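PDB 4FSP: probable porin from Pseudomonas aeruginosa, which probably forms a beta-barrel channel that lets small solutes cross the outer membrane. Local coordinates for residues Q321-C326 with M339-S344; L74-V79 with Y105-A110; R30-N35 with E396-L401. All coordinates share one frame; numbering follows the deposited sequence.

Contact 1. Residues Q321-C326 with M339-S344; sequences QLRYDC and MTRYFS. With C8E ((hydroxyethyloxy)tri(ethyloxy)octane), chain C.
Leu-322 and Tyr-342 exchange two backbone hydrogen bonds, and so do Tyr-324 and Thr-340, joining the two strands of the antiparallel hairpin 318-327/336-346 in the barrel wall. In one of these bonds Tyr-324 N reaches Thr-340 O at 2.8 Å. The non-hydrogen-bonded positions add CA-H...O contacts, as from Arg-341 CA to Leu-322 O.

On the face carrying Gln-321, Arg-323 and Arg-341, a salt bridge and a bridging water link the polar ends. Arg-323, stretched out with CG anti to its own N (chi1 166°), holds Asp-325 side-on: NE donates to OD1 at 2.7 Å, in the guanidinium plane and on the syn lone pair, while NH2 takes OD2. The NH1 atoms of Arg-323 and Arg-341 stand 3.6 Å apart, their guanidinium planes almost perpendicular. One water mediates, accepting from both and donating to Gln-321 OE1 at 2.6 Å. Asp-362, salt-bridged to Arg-341 NE, should further offset the like charges.

Met-339 and Phe-343 pack against the polar groups of this face. Met-339, bent at chi2 and chi3, puts CG over one face of the Arg-323 guanidinium and CE over one face of that of Arg-341. The Gln-321 amide runs alongside the Phe-343 ring, NE2 lying 3.3 Å from CE2, and NE2 is also hydrogen-bonded to Asn-305 OD1 and Val-304 O.

On the opposite face, the detergent C8E lays its C4 over the Tyr-324 ring, 3.8 Å above the plane, consistent with a surface that faces the membrane; Tyr-324 OH bonds to Gln-278. Strands 278-288 and 358-368 flank the hairpin in the wall.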
loop_
_atom_site.group_PDB
_atom_site.type_symbol
_atom_site.label_atom_id
_atom_site.label_comp_id
_atom_site.label_asym_id
_atom_site.label_seq_id
_atom_site.Cartn_x
_atom_site.Cartn_y
_atom_site.Cartn_z
ATOM N N GLN A 321 18.013 4.718 4.151
ATOM C CA GLN A 321 17.553 5.109 2.828
ATOM C C GLN A 321 17.812 6.588 2.603
ATOM O O GLN A 321 17.601 7.410 3.510
ATOM C CB GLN A 321 16.047 4.814 2.657
ATOM C CG GLN A 321 15.471 5.175 1.262
ATOM C CD GLN A 321 13.943 5.211 1.223
ATOM O OE1 GLN A 321 13.345 5.764 0.293
ATOM N NE2 GLN A 321 13.302 4.622 2.240
ATOM N N LEU A 322 18.285 6.914 1.400
ATOM C CA LEU A 322 18.325 8.293 0.913
ATOM C C LEU A 322 17.430 8.359 -0.302
ATOM O O LEU A 322 17.440 7.459 -1.139
ATOM C CB LEU A 322 19.731 8.695 0.475
ATOM C CG LEU A 322 20.723 9.296 1.467
ATOM C CD1 LEU A 322 20.191 9.263 2.878
ATOM C CD2 LEU A 322 22.061 8.566 1.364
ATOM N N ARG A 323 16.671 9.434 -0.423
ATOM C CA ARG A 323 15.737 9.537 -1.526
ATOM C C ARG A 323 15.655 10.977 -2.025
ATOM O O ARG A 323 15.649 11.920 -1.237
ATOM C CB ARG A 323 14.360 9.040 -1.078
ATOM C CG ARG A 323 13.246 9.421 -2.022
ATOM C CD ARG A 323 11.906 8.801 -1.645
ATOM N NE ARG A 323 10.861 9.337 -2.511
ATOM C CZ ARG A 323 9.743 8.696 -2.841
ATOM N NH1 ARG A 323 9.504 7.478 -2.369
ATOM N NH2 ARG A 323 8.863 9.279 -3.644
ATOM N N TYR A 324 15.598 11.142 -3.341
ATOM C CA TYR A 324 15.419 12.455 -3.922
ATOM C C TYR A 324 14.259 12.443 -4.906
ATOM O O TYR A 324 14.201 11.579 -5.784
ATOM C CB TYR A 324 16.692 12.875 -4.649
ATOM C CG TYR A 324 16.522 14.124 -5.477
ATOM C CD1 TYR A 324 16.597 15.380 -4.894
ATOM C CD2 TYR A 324 16.301 14.052 -6.841
ATOM C CE1 TYR A 324 16.451 16.532 -5.639
ATOM C CE2 TYR A 324 16.154 15.208 -7.600
ATOM C CZ TYR A 324 16.234 16.445 -6.990
ATOM O OH TYR A 324 16.087 17.606 -7.720
ATOM N N ASP A 325 13.342 13.400 -4.762
ATOM C CA ASP A 325 12.266 13.593 -5.737
ATOM C C ASP A 325 12.389 14.953 -6.393
ATOM O O ASP A 325 12.827 15.916 -5.757
ATOM C CB ASP A 325 10.892 13.516 -5.074
ATOM C CG ASP A 325 10.599 12.153 -4.502
ATOM O OD1 ASP A 325 11.082 11.846 -3.383
ATOM O OD2 ASP A 325 9.877 11.388 -5.171
ATOM N N CYS A 326 11.992 15.028 -7.659
ATOM C CA CYS A 326 11.925 16.299 -8.370
ATOM C C CYS A 326 10.702 16.384 -9.273
ATOM O O CYS A 326 10.456 15.489 -10.084
ATOM C CB CYS A 326 13.190 16.534 -9.196
ATOM S SG CYS A 326 13.196 18.124 -10.054
ATOM N N MET A 339 12.143 10.346 -9.527
ATOM C CA MET A 339 12.504 9.942 -8.168
ATOM C C MET A 339 13.663 8.961 -8.216
ATOM O O MET A 339 13.736 8.128 -9.120
ATOM C CB MET A 339 11.301 9.316 -7.439
ATOM C CG MET A 339 11.577 8.877 -5.989
ATOM S SD MET A 339 12.398 7.265 -5.806
ATOM C CE MET A 339 10.978 6.167 -5.935
ATOM N N THR A 340 14.569 9.068 -7.248
ATOM C CA THR A 340 15.633 8.089 -7.076
ATOM C C THR A 340 15.822 7.825 -5.598
ATOM O O THR A 340 15.723 8.743 -4.788
ATOM C CB THR A 340 16.983 8.609 -7.564
ATOM O OG1 THR A 340 16.785 9.491 -8.673
ATOM C CG2 THR A 340 17.866 7.438 -7.971
ATOM N N ARG A 341 16.123 6.583 -5.244
ATOM C CA ARG A 341 16.360 6.254 -3.846
ATOM C C ARG A 341 17.362 5.120 -3.729
ATOM O O ARG A 341 17.486 4.264 -4.616
ATOM C CB ARG A 341 15.044 5.900 -3.130
ATOM C CG ARG A 341 14.239 4.794 -3.827
ATOM C CD ARG A 341 12.893 4.541 -3.121
ATOM N NE ARG A 341 12.089 3.545 -3.835
ATOM C CZ ARG A 341 10.817 3.280 -3.568
ATOM N NH1 ARG A 341 10.197 3.924 -2.588
ATOM N NH2 ARG A 341 10.165 2.369 -4.277
ATOM N N TYR A 342 18.080 5.120 -2.622
ATOM C CA TYR A 342 19.075 4.101 -2.377
ATOM C C TYR A 342 18.857 3.575 -0.967
ATOM O O TYR A 342 18.665 4.360 -0.026
ATOM C CB TYR A 342 20.482 4.695 -2.545
ATOM C CG TYR A 342 21.575 3.730 -2.184
ATOM C CD1 TYR A 342 21.958 2.731 -3.064
ATOM C CD2 TYR A 342 22.226 3.817 -0.963
ATOM C CE1 TYR A 342 22.961 1.838 -2.729
ATOM C CE2 TYR A 342 23.228 2.937 -0.621
ATOM C CZ TYR A 342 23.587 1.947 -1.505
ATOM O OH TYR A 342 24.585 1.064 -1.165
ATOM N N PHE A 343 18.856 2.251 -0.827
ATOM C CA PHE A 343 18.709 1.615 0.481
ATOM C C PHE A 343 19.925 0.747 0.719
ATOM O O PHE A 343 20.383 0.060 -0.194
ATOM C CB PHE A 343 17.531 0.626 0.549
ATOM C CG PHE A 343 16.225 1.122 -0.002
ATOM C CD1 PHE A 343 15.947 1.032 -1.366
ATOM C CD2 PHE A 343 15.230 1.573 0.858
ATOM C CE1 PHE A 343 14.713 1.441 -1.867
ATOM C CE2 PHE A 343 14.001 1.988 0.361
ATOM C CZ PHE A 343 13.741 1.924 -1.000
ATOM N N SER A 344 20.392 0.710 1.960
ATOM C CA SER A 344 21.483 -0.174 2.343
ATOM C C SER A 344 21.147 -0.901 3.647
ATOM O O SER A 344 20.797 -0.269 4.652
ATOM C CB SER A 344 22.775 0.624 2.504
ATOM O OG SER A 344 23.789 -0.187 3.078
HETATM C C1 C8E C . 20.419 12.565 -7.642
HETATM C C2 C8E C . 20.579 13.763 -6.710
HETATM C C3 C8E C . 20.141 15.052 -7.401
HETATM C C4 C8E C . 20.165 16.251 -6.455
HETATM C C5 C8E C . 19.853 17.565 -7.175
HETATM C C6 C8E C . 19.610 18.661 -6.146
HETATM C C7 C8E C . 19.530 20.076 -6.711
HETATM C C8 C8E C . 19.338 21.026 -5.529
HETATM O O9 C8E C . 19.684 22.367 -5.808
HETATM C C10 C8E C . 18.550 23.201 -5.867
HETATM C C11 C8E C . 18.372 23.952 -4.548
HETATM O O12 C8E C . 17.014 24.316 -4.405
HETATM O O HOH W 1 10.842 5.653 -0.492
#

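Contact 2. Residues L74-V79 with Y105-A110; sequences LGKLGV and YARLDA. With C8E ((hydroxyethyloxy)tri(ethyloxy)octane), chain H.
In the antiparallel wall of the barrel, Lys-76 and Arg-107 form the middle hydrogen-bonded pair between strands 67-80 and 105-116. Lys-76 N reaches Arg-107 O at 2.8 Å, and Arg-107 N returns a bond to Lys-76 O. Leu-74 and Asp-109 exchange two more bonds of the same kind.

Lys-76 leaves its backbone with CG anti to the carbonyl carbon (chi1 -55°), then bends twice. Its CE lies at the edge of the Tyr-105 ring, near the ring plane, and NZ stops 4.0 Å from Tyr-105 OH. Arg-107 runs alongside Lys-76. Tyr-105 CB packs 3.9 Å from Gly-78 CA, on the face where the glycine bears no side chain.

The other face is apolar. Leu-77 CD1 packs on Ala-106 CB at 4.0 Å, and a C8E detergent crosses both strands on this face, passing Ala-106, Leu-77 and Gly-75. Its C10 lies 3.9 Å from Gly-75 CA, so the bare glycine forms part of the seat for the detergent's ether segment, which suggests a membrane-facing surface.

Phe-141, from a loop, touches Lys-76 on the charged face, while strand 47-59 takes the far edge of 67-80 through backbone bonds to Gly-75 and Leu-77.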
loop_
_atom_site.group_PDB
_atom_site.type_symbol
_atom_site.label_atom_id
_atom_site.label_comp_id
_atom_site.label_asym_id
_atom_site.label_seq_id
_atom_site.Cartn_x
_atom_site.Cartn_y
_atom_site.Cartn_z
ATOM N N LEU A 74 -16.499 -3.084 -9.120
ATOM C CA LEU A 74 -15.220 -3.111 -9.809
ATOM C C LEU A 74 -15.230 -4.188 -10.891
ATOM O O LEU A 74 -15.283 -5.385 -10.594
ATOM C CB LEU A 74 -14.081 -3.373 -8.826
ATOM C CG LEU A 74 -13.374 -2.176 -8.179
ATOM C CD1 LEU A 74 -12.221 -2.645 -7.283
ATOM C CD2 LEU A 74 -12.866 -1.197 -9.230
ATOM N N GLY A 75 -15.193 -3.760 -12.146
ATOM C CA GLY A 75 -15.097 -4.690 -13.255
ATOM C C GLY A 75 -13.680 -4.678 -13.792
ATOM O O GLY A 75 -13.160 -3.623 -14.184
ATOM N N LYS A 76 -13.041 -5.843 -13.795
ATOM C CA LYS A 76 -11.667 -5.941 -14.266
ATOM C C LYS A 76 -11.536 -6.942 -15.409
ATOM O O LYS A 76 -12.050 -8.063 -15.336
ATOM C CB LYS A 76 -10.735 -6.327 -13.114
ATOM C CG LYS A 76 -10.844 -5.388 -11.922
ATOM C CD LYS A 76 -10.629 -6.105 -10.599
ATOM C CE LYS A 76 -9.192 -6.535 -10.431
ATOM N NZ LYS A 76 -8.969 -7.026 -9.044
ATOM N N LEU A 77 -10.857 -6.523 -16.468
ATOM C CA LEU A 77 -10.471 -7.443 -17.529
ATOM C C LEU A 77 -8.956 -7.379 -17.752
ATOM O O LEU A 77 -8.381 -6.294 -17.888
ATOM C CB LEU A 77 -11.229 -7.135 -18.823
ATOM C CG LEU A 77 -10.960 -8.094 -19.987
ATOM C CD1 LEU A 77 -11.447 -9.495 -19.646
ATOM C CD2 LEU A 77 -11.616 -7.595 -21.269
ATOM N N GLY A 78 -8.314 -8.543 -17.763
ATOM C CA GLY A 78 -6.882 -8.626 -17.995
ATOM C C GLY A 78 -6.532 -9.612 -19.100
ATOM O O GLY A 78 -7.028 -10.742 -19.119
ATOM N N VAL A 79 -5.676 -9.184 -20.024
ATOM C CA VAL A 79 -5.270 -10.028 -21.139
ATOM C C VAL A 79 -3.752 -10.042 -21.279
ATOM O O VAL A 79 -3.128 -8.984 -21.382
ATOM C CB VAL A 79 -5.905 -9.548 -22.454
ATOM C CG1 VAL A 79 -5.910 -8.031 -22.518
ATOM C CG2 VAL A 79 -5.172 -10.137 -23.640
ATOM N N TYR A 105 -8.230 -12.674 -18.123
ATOM C CA TYR A 105 -8.578 -12.513 -16.714
ATOM C C TYR A 105 -9.812 -11.620 -16.583
ATOM O O TYR A 105 -9.841 -10.502 -17.108
ATOM C CB TYR A 105 -7.393 -11.899 -15.967
ATOM C CG TYR A 105 -7.641 -11.570 -14.514
ATOM C CD1 TYR A 105 -7.783 -10.253 -14.096
ATOM C CD2 TYR A 105 -7.714 -12.573 -13.558
ATOM C CE1 TYR A 105 -7.999 -9.944 -12.769
ATOM C CE2 TYR A 105 -7.931 -12.273 -12.226
ATOM C CZ TYR A 105 -8.073 -10.958 -11.836
ATOM O OH TYR A 105 -8.294 -10.653 -10.509
ATOM N N ALA A 106 -10.836 -12.107 -15.893
ATOM C CA ALA A 106 -12.089 -11.358 -15.807
ATOM C C ALA A 106 -12.709 -11.449 -14.427
ATOM O O ALA A 106 -12.893 -12.537 -13.876
ATOM C CB ALA A 106 -13.071 -11.831 -16.865
ATOM N N ARG A 107 -13.053 -10.301 -13.867
ATOM C CA ARG A 107 -13.581 -10.313 -12.521
ATOM C C ARG A 107 -14.534 -9.163 -12.202
ATOM O O ARG A 107 -14.347 -8.028 -12.654
ATOM C CB ARG A 107 -12.416 -10.327 -11.535
ATOM C CG ARG A 107 -12.718 -11.114 -10.295
ATOM C CD ARG A 107 -11.457 -11.581 -9.612
ATOM N NE ARG A 107 -11.767 -11.963 -8.244
ATOM C CZ ARG A 107 -11.860 -11.088 -7.252
ATOM N NH1 ARG A 107 -11.637 -9.802 -7.491
ATOM N NH2 ARG A 107 -12.152 -11.494 -6.024
ATOM N N LEU A 108 -15.543 -9.463 -11.393
ATOM C CA LEU A 108 -16.498 -8.455 -10.968
ATOM C C LEU A 108 -16.573 -8.442 -9.448
ATOM O O LEU A 108 -16.925 -9.447 -8.837
ATOM C CB LEU A 108 -17.876 -8.772 -11.550
ATOM C CG LEU A 108 -18.641 -7.613 -12.191
ATOM C CD1 LEU A 108 -20.093 -8.011 -12.458
ATOM C CD2 LEU A 108 -18.567 -6.375 -11.315
ATOM N N ASP A 109 -16.236 -7.316 -8.829
ATOM C CA ASP A 109 -16.346 -7.221 -7.367
ATOM C C ASP A 109 -17.357 -6.182 -6.913
ATOM O O ASP A 109 -17.255 -5.005 -7.268
ATOM C CB ASP A 109 -14.996 -6.928 -6.730
ATOM C CG ASP A 109 -14.069 -8.116 -6.776
ATOM O OD1 ASP A 109 -14.371 -9.119 -6.105
ATOM O OD2 ASP A 109 -13.036 -8.050 -7.476
ATOM N N ALA A 110 -18.322 -6.633 -6.120
ATOM C CA ALA A 110 -19.389 -5.781 -5.625
ATOM C C ALA A 110 -19.132 -5.415 -4.175
ATOM O O ALA A 110 -18.585 -6.207 -3.408
ATOM C CB ALA A 110 -20.737 -6.483 -5.748
HETATM C C2 C8E H . -16.987 -15.374 -14.231
HETATM C C3 C8E H . -16.290 -14.067 -14.576
HETATM C C4 C8E H . -17.137 -12.885 -14.135
HETATM C C5 C8E H . -17.337 -11.894 -15.273
HETATM C C6 C8E H . -16.431 -10.680 -15.090
HETATM C C7 C8E H . -16.762 -9.571 -16.086
HETATM C C8 C8E H . -16.184 -8.231 -15.640
HETATM O O9 C8E H . -15.443 -7.638 -16.687
HETATM C C10 C8E H . -15.684 -6.256 -16.809
HETATM C C11 C8E H . -14.511 -5.601 -17.532
HETATM O O12 C8E H . -14.945 -4.332 -17.958
HETATM C C13 C8E H . -13.941 -3.500 -18.487
HETATM C C14 C8E H . -14.640 -2.528 -19.434
#

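Contact 3. Residues R30-N35 with E396-L401; sequences RNFYMN and ENRLYL
Tyr-400 OH, at the end of a ring lying alongside Phe-32, is gripped by two groups, the carbonyl O of Gly-138 and NH1 of Arg-382. Those bonds fix the far end of a side chain at the seam where the barrel closes, since strand 24-38 at the start of the barrel pairs here with 394-406 at its end. Antiparallel backbone bonds do the closing: Asn-31 with Leu-401, Tyr-33 with Leu-399 and Asn-35 with Asn-397 each exchange two. Leu-401 N, for example, meets Asn-31 O at 2.8 Å.

On one face the Tyr-400 and Phe-32 rings lie between the guanidinium groups of Arg-30 and Arg-398. The Phe-32 and Tyr-400 rings are nearly parallel, their planes 24° apart, but they are slid so far that they barely overlap. Their touching atoms are Phe-32 CD1 and Tyr-400 CE2, at 3.4 Å. The Tyr-400 ring comes beside Phe-32 because its CG stands anti to the carbonyl carbon (chi1 -49°). Arg-30 bends at chi3 to bring its guanidinium alongside, with NH2 3.4 Å from Tyr-400 CE2 and Tyr-400 CD2 over one face of the guanidinium. Beyond Phe-32, Arg-398 NH1 comes to 3.5 Å from Phe-32 CZ.

The opposite face is mixed. Tyr-33 CD2 touches Leu-399 CD1 at 3.9 Å, while Tyr-33 OH bonds to Glu-48 and the Asn-31 amide to Gln-52 and Trp-50 on the next strand.

Next to Arg-398, Glu-396 is held by Arg-36 at OE1 and by Gln-308 at OE2. Arg-398 NE also donates to Glu-396 OE2 at 2.8 Å, a salt bridge, from above the carboxylate plane, and the sulfur of Met-34 sits over one face of this guanidinium, SD 3.7 Å from Arg-398 CZ.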
loop_
_atom_site.group_PDB
_atom_site.type_symbol
_atom_site.label_atom_id
_atom_site.label_comp_id
_atom_site.label_asym_id
_atom_site.label_seq_id
_atom_site.Cartn_x
_atom_site.Cartn_y
_atom_site.Cartn_z
ATOM N N ARG A 30 -4.773 0.260 -18.705
ATOM C CA ARG A 30 -3.431 0.099 -18.146
ATOM C C ARG A 30 -2.613 -0.937 -18.899
ATOM O O ARG A 30 -2.931 -2.133 -18.883
ATOM C CB ARG A 30 -3.545 -0.304 -16.685
ATOM C CG ARG A 30 -2.348 -0.009 -15.827
ATOM C CD ARG A 30 -2.806 -0.058 -14.380
ATOM N NE ARG A 30 -1.834 -0.679 -13.490
ATOM C CZ ARG A 30 -0.918 0.004 -12.824
ATOM N NH1 ARG A 30 -0.862 1.320 -12.968
ATOM N NH2 ARG A 30 -0.064 -0.620 -12.024
ATOM N N ASN A 31 -1.563 -0.471 -19.565
ATOM C CA ASN A 31 -0.617 -1.372 -20.196
ATOM C C ASN A 31 0.626 -1.492 -19.316
ATOM O O ASN A 31 1.273 -0.489 -18.994
ATOM C CB ASN A 31 -0.263 -0.891 -21.601
ATOM C CG ASN A 31 0.426 -1.962 -22.426
ATOM O OD1 ASN A 31 1.642 -1.933 -22.604
ATOM N ND2 ASN A 31 -0.351 -2.921 -22.925
ATOM N N PHE A 32 0.943 -2.721 -18.918
ATOM C CA PHE A 32 2.022 -2.980 -17.965
ATOM C C PHE A 32 3.046 -3.966 -18.544
ATOM O O PHE A 32 2.690 -5.056 -19.002
ATOM C CB PHE A 32 1.409 -3.491 -16.655
ATOM C CG PHE A 32 2.383 -4.149 -15.715
ATOM C CD1 PHE A 32 3.431 -3.434 -15.149
ATOM C CD2 PHE A 32 2.213 -5.480 -15.354
ATOM C CE1 PHE A 32 4.316 -4.048 -14.257
ATOM C CE2 PHE A 32 3.088 -6.102 -14.468
ATOM C CZ PHE A 32 4.141 -5.387 -13.916
ATOM N N TYR A 33 4.314 -3.559 -18.553
ATOM C CA TYR A 33 5.402 -4.438 -18.976
ATOM C C TYR A 33 6.420 -4.590 -17.853
ATOM O O TYR A 33 6.775 -3.617 -17.184
ATOM C CB TYR A 33 6.098 -3.914 -20.234
ATOM C CG TYR A 33 7.344 -4.699 -20.591
ATOM C CD1 TYR A 33 7.261 -5.885 -21.304
ATOM C CD2 TYR A 33 8.605 -4.257 -20.208
ATOM C CE1 TYR A 33 8.403 -6.606 -21.628
ATOM C CE2 TYR A 33 9.749 -4.971 -20.523
ATOM C CZ TYR A 33 9.641 -6.140 -21.230
ATOM O OH TYR A 33 10.778 -6.840 -21.540
ATOM N N MET A 34 6.904 -5.810 -17.659
ATOM C CA MET A 34 7.820 -6.085 -16.568
ATOM C C MET A 34 8.937 -6.990 -17.053
ATOM O O MET A 34 8.687 -8.013 -17.697
ATOM C CB MET A 34 7.071 -6.732 -15.404
ATOM C CG MET A 34 7.943 -7.161 -14.242
ATOM S SD MET A 34 6.959 -7.886 -12.910
ATOM C CE MET A 34 8.075 -9.149 -12.306
ATOM N N ASN A 35 10.166 -6.592 -16.731
ATOM C CA ASN A 35 11.367 -7.289 -17.158
ATOM C C ASN A 35 12.252 -7.609 -15.959
ATOM O O ASN A 35 12.451 -6.768 -15.085
ATOM C CB ASN A 35 12.140 -6.423 -18.144
ATOM C CG ASN A 35 12.893 -7.238 -19.145
ATOM O OD1 ASN A 35 12.825 -8.466 -19.124
ATOM N ND2 ASN A 35 13.608 -6.572 -20.043
ATOM N N GLU A 396 15.607 -5.133 -12.555
ATOM C CA GLU A 396 14.199 -5.152 -12.951
ATOM C C GLU A 396 13.704 -3.839 -13.543
ATOM O O GLU A 396 14.052 -2.758 -13.062
ATOM C CB GLU A 396 13.329 -5.528 -11.745
ATOM C CG GLU A 396 11.838 -5.595 -12.037
ATOM C CD GLU A 396 11.021 -5.760 -10.774
ATOM O OE1 GLU A 396 10.868 -6.916 -10.325
ATOM O OE2 GLU A 396 10.546 -4.741 -10.216
ATOM N N ASN A 397 12.894 -3.947 -14.590
ATOM C CA ASN A 397 12.194 -2.795 -15.148
ATOM C C ASN A 397 10.696 -3.009 -15.172
ATOM O O ASN A 397 10.225 -4.084 -15.536
ATOM C CB ASN A 397 12.658 -2.520 -16.571
ATOM C CG ASN A 397 14.017 -1.884 -16.612
ATOM O OD1 ASN A 397 14.148 -0.661 -16.567
ATOM N ND2 ASN A 397 15.046 -2.710 -16.680
ATOM N N ARG A 398 9.949 -1.981 -14.785
ATOM C CA ARG A 398 8.502 -1.987 -14.933
ATOM C C ARG A 398 8.089 -0.740 -15.685
ATOM O O ARG A 398 8.598 0.360 -15.424
ATOM C CB ARG A 398 7.816 -2.018 -13.570
ATOM C CG ARG A 398 7.926 -3.350 -12.859
ATOM C CD ARG A 398 7.546 -3.187 -11.407
ATOM N NE ARG A 398 7.789 -4.384 -10.607
ATOM C CZ ARG A 398 6.848 -5.263 -10.280
ATOM N NH1 ARG A 398 5.600 -5.090 -10.701
ATOM N NH2 ARG A 398 7.160 -6.316 -9.540
ATOM N N LEU A 399 7.162 -0.928 -16.614
ATOM C CA LEU A 399 6.698 0.116 -17.516
ATOM C C LEU A 399 5.187 0.157 -17.450
ATOM O O LEU A 399 4.522 -0.883 -17.516
ATOM C CB LEU A 399 7.125 -0.193 -18.956
ATOM C CG LEU A 399 8.548 0.197 -19.342
ATOM C CD1 LEU A 399 8.926 -0.409 -20.687
ATOM C CD2 LEU A 399 8.653 1.708 -19.387
ATOM N N TYR A 400 4.640 1.356 -17.308
ATOM C CA TYR A 400 3.201 1.501 -17.204
ATOM C C TYR A 400 2.762 2.594 -18.149
ATOM O O TYR A 400 3.310 3.701 -18.140
ATOM C CB TYR A 400 2.776 1.875 -15.783
ATOM C CG TYR A 400 3.361 1.024 -14.679
ATOM C CD1 TYR A 400 4.625 1.291 -14.169
ATOM C CD2 TYR A 400 2.635 -0.023 -14.119
ATOM C CE1 TYR A 400 5.168 0.523 -13.140
ATOM C CE2 TYR A 400 3.170 -0.796 -13.092
ATOM C CZ TYR A 400 4.437 -0.516 -12.604
ATOM O OH TYR A 400 4.973 -1.279 -11.585
ATOM N N LEU A 401 1.775 2.257 -18.967
ATOM C CA LEU A 401 1.074 3.212 -19.793
ATOM C C LEU A 401 -0.330 3.261 -19.216
ATOM O O LEU A 401 -1.006 2.239 -19.161
ATOM C CB LEU A 401 1.025 2.698 -21.227
ATOM C CG LEU A 401 0.615 3.692 -22.309
ATOM C CD1 LEU A 401 1.347 4.992 -22.098
ATOM C CD2 LEU A 401 0.956 3.114 -23.676
#

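In the fold
All three contacts are antiparallel strand pairings in the barrel wall. Contact 3 joins the first and last strands of the barrel, so contacts 1 and 2 both fall inside the loop it closes; along the chain, contact 2 comes first. Contacts 1 and 2 lie on opposite sides of the chain's centre, their centres about 35 Å apart. Contact 3 lies about 21 Å from contact 1 and about 19 Å from contact 2, centre to centre. Strand 47-59 bridges contacts 2 and 3: Gln-52 meets Val-79 through the backbone and Asn-31 through its side chain. Contacts 1 and 2 each touch a detergent directly. In contact 3 the side chain of Arg-30 is about 11 Å from a bound C8E.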